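Side-chain contacts in N-acetylmuramoyl-L-alanine amidase (Peptoclostridium difficile, PDB 4RN7), which probably cleaves the amide bond between N-acetylmuramic acid and L-alanine in cell-wall peptidoglycan, through a zinc-binding Amidase_3 domain, the part of the protein present here: residues Arg26-Leu31 and Ser80-Ala85; Cys149-Leu152 and Ser156-Gln159. All blocks are in the same frame, centred on the assembly; numbering follows the deposited sequence.

Contact 1. Residues Arg26-Leu31 and Ser80-Ala85; sequences RYEKDL and SIHLNA. With ZN (zinc ion), chain B.
Glu28 and His82 meet at a zinc ion, at the C-terminal end of strand 77-84, an inner strand of the sheet of an Amidase_3 fold. Glu28 is in the first turn of helix 28-44 and His82 is near the end of the strand. His12 completes the protein side of the site, a His-Glu-His set as in other zinc-dependent amidases of this family. The zinc lies 2.1 Å from Glu28 OE2 and 2.1 Å from His82 ND1. The second carboxylate oxygen, Glu28 OE1, is 3.2 Å from the metal, so the carboxylate binds mainly through one oxygen. The Glu28 side chain is stretched out, with CG anti to the backbone N (chi1 170°). This carries the carboxylate from the helix start across to the strand.

The looser side is the outer face of the helix start. Lys29 points away from the strand, is partly exposed, and pairs with Asp58.

The tight part is buried around the Glu28 carboxylate. OE2 also accepts the backbone N-H of Leu83, with Leu83 N to Glu28 OE2 at 3.1 Å and a nearly straight angle of 171°. The donor comes from above the carboxylate plane, 63° out of it. OE1 is held by the backbone N of Thr19. Metal and hydrogen bonds together probably fix the rotation of the carboxylate. Farther back along the Glu28 side chain, Leu83 and Glu28 run past each other in opposite directions, with Leu83 CB 4.0 Å from Glu28 CG. Leu31 crosses Leu83 at about a right angle, and Ile161 of helix 155-161 touches both leucines. The apolar end of the contact is small but buried: Leu31 CB reaches Leu83 CD1 at 3.8 Å.

Contact 2. Residues Cys149-Leu152 and Ser156-Gln159; sequences CGFL and SEEQ
The chain turns a corner at Gly150, which has a positive phi of 115° and psi 164°, and the backbone of Phe151 and Leu152 then runs past helix 155-161, with Leu152 CA 5.0 Å from Glu158 CA. The Glu157 carboxylate comes close to this corner. Glu157 OE1 sits 3.2 Å from Gly150 CA. The same oxygen accepts the backbone N-H of Phe151, with Phe151 N to Glu157 OE1 at 3.1 Å, using its anti lone pair. The Glu157 chain bends at chi2 (-83°), which turns the carboxylate back to the corner. OE1 has a second donor, the backbone N of Gly94. Two backbone N-H groups thus meet this buried oxygen, which would probably favour the ionised carboxylate. Glu157 CB packs closely on Phe151 O, at 3.0 Å.

Glu158 is extended and lies obliquely to Leu152. Its CG is 3.9 Å from Leu152 CD1. Beyond this apolar touch, one water donates to both Leu152 O and Glu158 OE1. Thr23 and Ser21 bond the two oxygens of the Glu158 carboxylate.

The two glutamates thus fasten helix 155-161 to the end of strand 144-151. On the strand side, Leu152 rests on Leu83 and Phe151 on Asn84, both of the neighbouring strand 77-84.

Contact 1 and contact 2 lie 9 Å apart, centre to centre, at the ends of the neighbouring strands 77-84 and 144-151. Backbone bonds probably join them: Asn84 N is 2.7 Å from Gly150 O, and Cys149 N is 2.8 Å from His82 O. Leu152 CD2 also packs 3.7 Å from Glu28 N, so contact 2 backs directly onto the start of the zinc-binding helix. Contact 1 supplies two of the three protein ligands of the metal. Contact 2 supplies none, and the nearest atoms of the Leu152 side chain and the zinc are about 9 Å apart. The Phe151 side chain instead lies about 4 Å, nearest atoms, from a bound EPE buffer molecule.

Contact 1. Residues Arg26-Leu31 and Ser80-Ala85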
loop_
_atom_site.group_PDB
_atom_site.type_symbol
_atom_site.label_atom_id
_atom_site.label_comp_id
_atom_site.label_asym_id
_atom_site.label_seq_id
_atom_site.Cartn_x
_atom_site.Cartn_y
_atom_site.Cartn_z
ATOM N N ARG A 26 11.226 -15.825 -1.762
ATOM C CA ARG A 26 10.822 -14.783 -0.843
ATOM C C ARG A 26 9.331 -14.637 -1.039
ATOM O O ARG A 26 8.831 -14.887 -2.142
ATOM C CB ARG A 26 11.512 -13.469 -1.185
ATOM C CG ARG A 26 13.008 -13.477 -0.944
ATOM C CD ARG A 26 13.570 -12.067 -1.012
ATOM N NE ARG A 26 14.956 -12.015 -0.561
ATOM C CZ ARG A 26 16.004 -12.133 -1.367
ATOM N NH1 ARG A 26 15.824 -12.302 -2.669
ATOM N NH2 ARG A 26 17.234 -12.078 -0.877
ATOM N N TYR A 27 8.629 -14.248 0.023
ATOM C CA TYR A 27 7.177 -14.123 -0.016
ATOM C C TYR A 27 6.734 -12.683 0.035
ATOM O O TYR A 27 7.219 -11.911 0.862
ATOM C CB TYR A 27 6.552 -14.820 1.191
ATOM C CG TYR A 27 6.936 -16.262 1.317
ATOM C CD1 TYR A 27 6.923 -17.101 0.214
ATOM C CD2 TYR A 27 7.322 -16.787 2.543
ATOM C CE1 TYR A 27 7.281 -18.430 0.328
ATOM C CE2 TYR A 27 7.677 -18.114 2.668
ATOM C CZ TYR A 27 7.659 -18.928 1.557
ATOM O OH TYR A 27 8.011 -20.253 1.675
ATOM N N GLU A 28 5.766 -12.341 -0.809
ATOM C CA GLU A 28 5.137 -11.026 -0.774
ATOM C C GLU A 28 4.694 -10.613 0.632
ATOM O O GLU A 28 4.890 -9.465 1.024
ATOM C CB GLU A 28 3.939 -10.992 -1.735
ATOM C CG GLU A 28 3.075 -9.742 -1.599
ATOM C CD GLU A 28 1.836 -9.787 -2.472
ATOM O OE1 GLU A 28 1.692 -10.752 -3.264
ATOM O OE2 GLU A 28 1.000 -8.863 -2.370
ATOM N N LYS A 29 4.111 -11.540 1.395
ATOM C CA LYS A 29 3.622 -11.198 2.730
ATOM C C LYS A 29 4.705 -10.541 3.582
ATOM O O LYS A 29 4.419 -9.612 4.343
ATOM C CB LYS A 29 3.046 -12.423 3.465
ATOM C CG LYS A 29 4.060 -13.544 3.739
ATOM C CD LYS A 29 3.517 -14.519 4.806
ATOM C CE LYS A 29 4.566 -15.560 5.189
ATOM N NZ LYS A 29 4.086 -16.531 6.231
ATOM N N ASP A 30 5.945 -11.011 3.445
ATOM C CA ASP A 30 7.019 -10.540 4.310
ATOM C C ASP A 30 7.515 -9.177 3.849
ATOM O O ASP A 30 7.813 -8.294 4.658
ATOM C CB ASP A 30 8.182 -11.530 4.310
ATOM C CG ASP A 30 7.842 -12.829 4.998
ATOM O OD1 ASP A 30 7.110 -12.807 6.016
ATOM O OD2 ASP A 30 8.313 -13.878 4.517
ATOM N N LEU A 31 7.604 -9.006 2.536
ATOM C CA LEU A 31 8.058 -7.746 1.977
ATOM C C LEU A 31 7.012 -6.650 2.183
ATOM O O LEU A 31 7.347 -5.493 2.464
ATOM C CB LEU A 31 8.385 -7.936 0.497
ATOM C CG LEU A 31 9.492 -8.972 0.300
ATOM C CD1 LEU A 31 9.605 -9.448 -1.155
ATOM C CD2 LEU A 31 10.814 -8.386 0.774
ATOM N N SER A 80 -3.363 0.134 1.561
ATOM C CA SER A 80 -2.997 -1.277 1.557
ATOM C C SER A 80 -1.713 -1.411 0.754
ATOM O O SER A 80 -1.558 -0.762 -0.289
ATOM C CB SER A 80 -4.102 -2.120 0.924
ATOM O OG SER A 80 -3.819 -3.508 1.024
ATOM N N ILE A 81 -0.802 -2.245 1.242
ATOM C CA ILE A 81 0.511 -2.397 0.608
ATOM C C ILE A 81 0.644 -3.813 0.058
ATOM O O ILE A 81 0.598 -4.776 0.825
ATOM C CB ILE A 81 1.628 -2.157 1.639
ATOM C CG1 ILE A 81 1.571 -0.706 2.150
ATOM C CG2 ILE A 81 2.993 -2.462 1.029
ATOM C CD1 ILE A 81 1.822 0.344 1.054
ATOM N N HIS A 82 0.798 -3.943 -1.259
ATOM C CA HIS A 82 0.915 -5.249 -1.905
ATOM C C HIS A 82 2.060 -5.196 -2.916
ATOM O O HIS A 82 2.614 -4.132 -3.148
ATOM C CB HIS A 82 -0.365 -5.587 -2.661
ATOM C CG HIS A 82 -1.450 -6.155 -1.804
ATOM N ND1 HIS A 82 -1.848 -7.469 -1.903
ATOM C CD2 HIS A 82 -2.230 -5.594 -0.845
ATOM C CE1 HIS A 82 -2.827 -7.699 -1.044
ATOM N NE2 HIS A 82 -3.084 -6.579 -0.392
ATOM N N LEU A 83 2.423 -6.347 -3.483
ATOM C CA LEU A 83 3.352 -6.383 -4.622
ATOM C C LEU A 83 2.605 -7.021 -5.777
ATOM O O LEU A 83 1.759 -7.900 -5.590
ATOM C CB LEU A 83 4.607 -7.199 -4.316
ATOM C CG LEU A 83 5.410 -6.783 -3.078
ATOM C CD1 LEU A 83 6.578 -7.744 -2.844
ATOM C CD2 LEU A 83 5.913 -5.357 -3.249
ATOM N N ASN A 84 2.914 -6.583 -6.984
ATOM C CA ASN A 84 2.207 -7.087 -8.127
ATOM C C ASN A 84 2.782 -8.428 -8.581
ATOM O O ASN A 84 3.887 -8.833 -8.174
ATOM C CB ASN A 84 2.271 -6.054 -9.261
ATOM C CG ASN A 84 0.961 -5.941 -10.016
ATOM O OD1 ASN A 84 0.262 -6.934 -10.209
ATOM N ND2 ASN A 84 0.621 -4.728 -10.448
ATOM N N ALA A 85 2.030 -9.119 -9.427
ATOM C CA ALA A 85 2.490 -10.379 -9.989
ATOM C C ALA A 85 1.889 -10.567 -11.368
ATOM O O ALA A 85 0.714 -10.254 -11.582
ATOM C CB ALA A 85 2.091 -11.543 -9.088
HETATM ZN ZN ZN B . -1.040 -9.086 -2.936
#

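Contact 2. Residues Cys149-Leu152 and Ser156-Gln159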
loop_
_atom_site.group_PDB
_atom_site.type_symbol
_atom_site.label_atom_id
_atom_site.label_comp_id
_atom_site.label_asym_id
_atom_site.label_seq_id
_atom_site.Cartn_x
_atom_site.Cartn_y
_atom_site.Cartn_z
ATOM N N CYS A 149 3.423 -2.412 -5.256
ATOM C CA CYS A 149 4.728 -1.759 -5.150
ATOM C C CYS A 149 5.827 -2.374 -6.017
ATOM O O CYS A 149 6.989 -2.428 -5.600
ATOM C CB CYS A 149 5.191 -1.730 -3.697
ATOM S SG CYS A 149 4.123 -0.724 -2.620
ATOM N N GLY A 150 5.468 -2.831 -7.211
ATOM C CA GLY A 150 6.455 -3.413 -8.112
ATOM C C GLY A 150 6.109 -4.876 -8.306
ATOM O O GLY A 150 5.315 -5.423 -7.537
ATOM N N PHE A 151 6.686 -5.501 -9.325
ATOM C CA PHE A 151 6.383 -6.891 -9.659
ATOM C C PHE A 151 7.362 -7.860 -9.020
ATOM O O PHE A 151 8.499 -7.965 -9.448
ATOM C CB PHE A 151 6.384 -7.079 -11.180
ATOM C CG PHE A 151 5.114 -6.617 -11.838
ATOM C CD1 PHE A 151 4.857 -5.265 -11.999
ATOM C CD2 PHE A 151 4.158 -7.532 -12.251
ATOM C CE1 PHE A 151 3.664 -4.830 -12.586
ATOM C CE2 PHE A 151 2.967 -7.108 -12.825
ATOM C CZ PHE A 151 2.722 -5.755 -12.992
ATOM N N LEU A 152 6.927 -8.588 -7.995
ATOM C CA LEU A 152 7.834 -9.533 -7.353
ATOM C C LEU A 152 8.208 -10.665 -8.297
ATOM O O LEU A 152 9.241 -11.310 -8.127
ATOM C CB LEU A 152 7.215 -10.097 -6.066
ATOM C CG LEU A 152 8.106 -11.081 -5.302
ATOM C CD1 LEU A 152 9.385 -10.403 -4.853
ATOM C CD2 LEU A 152 7.343 -11.627 -4.101
ATOM N N SER A 156 14.467 -8.216 -11.809
ATOM C CA SER A 156 14.934 -6.850 -11.538
ATOM C C SER A 156 14.127 -6.123 -10.446
ATOM O O SER A 156 14.706 -5.437 -9.590
ATOM C CB SER A 156 14.973 -6.014 -12.828
ATOM O OG SER A 156 13.659 -5.697 -13.269
ATOM N N GLU A 157 12.801 -6.279 -10.452
ATOM C CA GLU A 157 11.946 -5.567 -9.512
ATOM C C GLU A 157 12.174 -6.127 -8.116
ATOM O O GLU A 157 12.195 -5.391 -7.128
ATOM C CB GLU A 157 10.476 -5.783 -9.859
ATOM C CG GLU A 157 10.019 -5.186 -11.158
ATOM C CD GLU A 157 9.689 -3.730 -11.010
ATOM O OE1 GLU A 157 8.549 -3.419 -10.591
ATOM O OE2 GLU A 157 10.576 -2.906 -11.306
ATOM N N GLU A 158 12.320 -7.445 -8.042
ATOM C CA GLU A 158 12.578 -8.102 -6.768
ATOM C C GLU A 158 13.861 -7.549 -6.122
ATOM O O GLU A 158 13.890 -7.312 -4.916
ATOM C CB GLU A 158 12.670 -9.613 -6.963
ATOM C CG GLU A 158 13.165 -10.360 -5.728
ATOM C CD GLU A 158 13.268 -11.852 -5.946
ATOM O OE1 GLU A 158 13.357 -12.279 -7.117
ATOM O OE2 GLU A 158 13.269 -12.593 -4.942
ATOM N N GLN A 159 14.897 -7.296 -6.919
ATOM C CA GLN A 159 16.147 -6.766 -6.364
ATOM C C GLN A 159 15.972 -5.374 -5.764
ATOM O O GLN A 159 16.698 -4.994 -4.841
ATOM C CB GLN A 159 17.262 -6.746 -7.409
ATOM C CG GLN A 159 17.788 -8.131 -7.769
ATOM C CD GLN A 159 18.287 -8.908 -6.557
ATOM O OE1 GLN A 159 19.091 -8.411 -5.768
ATOM N NE2 GLN A 159 17.823 -10.139 -6.419
HETATM O O HOH W 1 11.562 -12.331 -8.998
#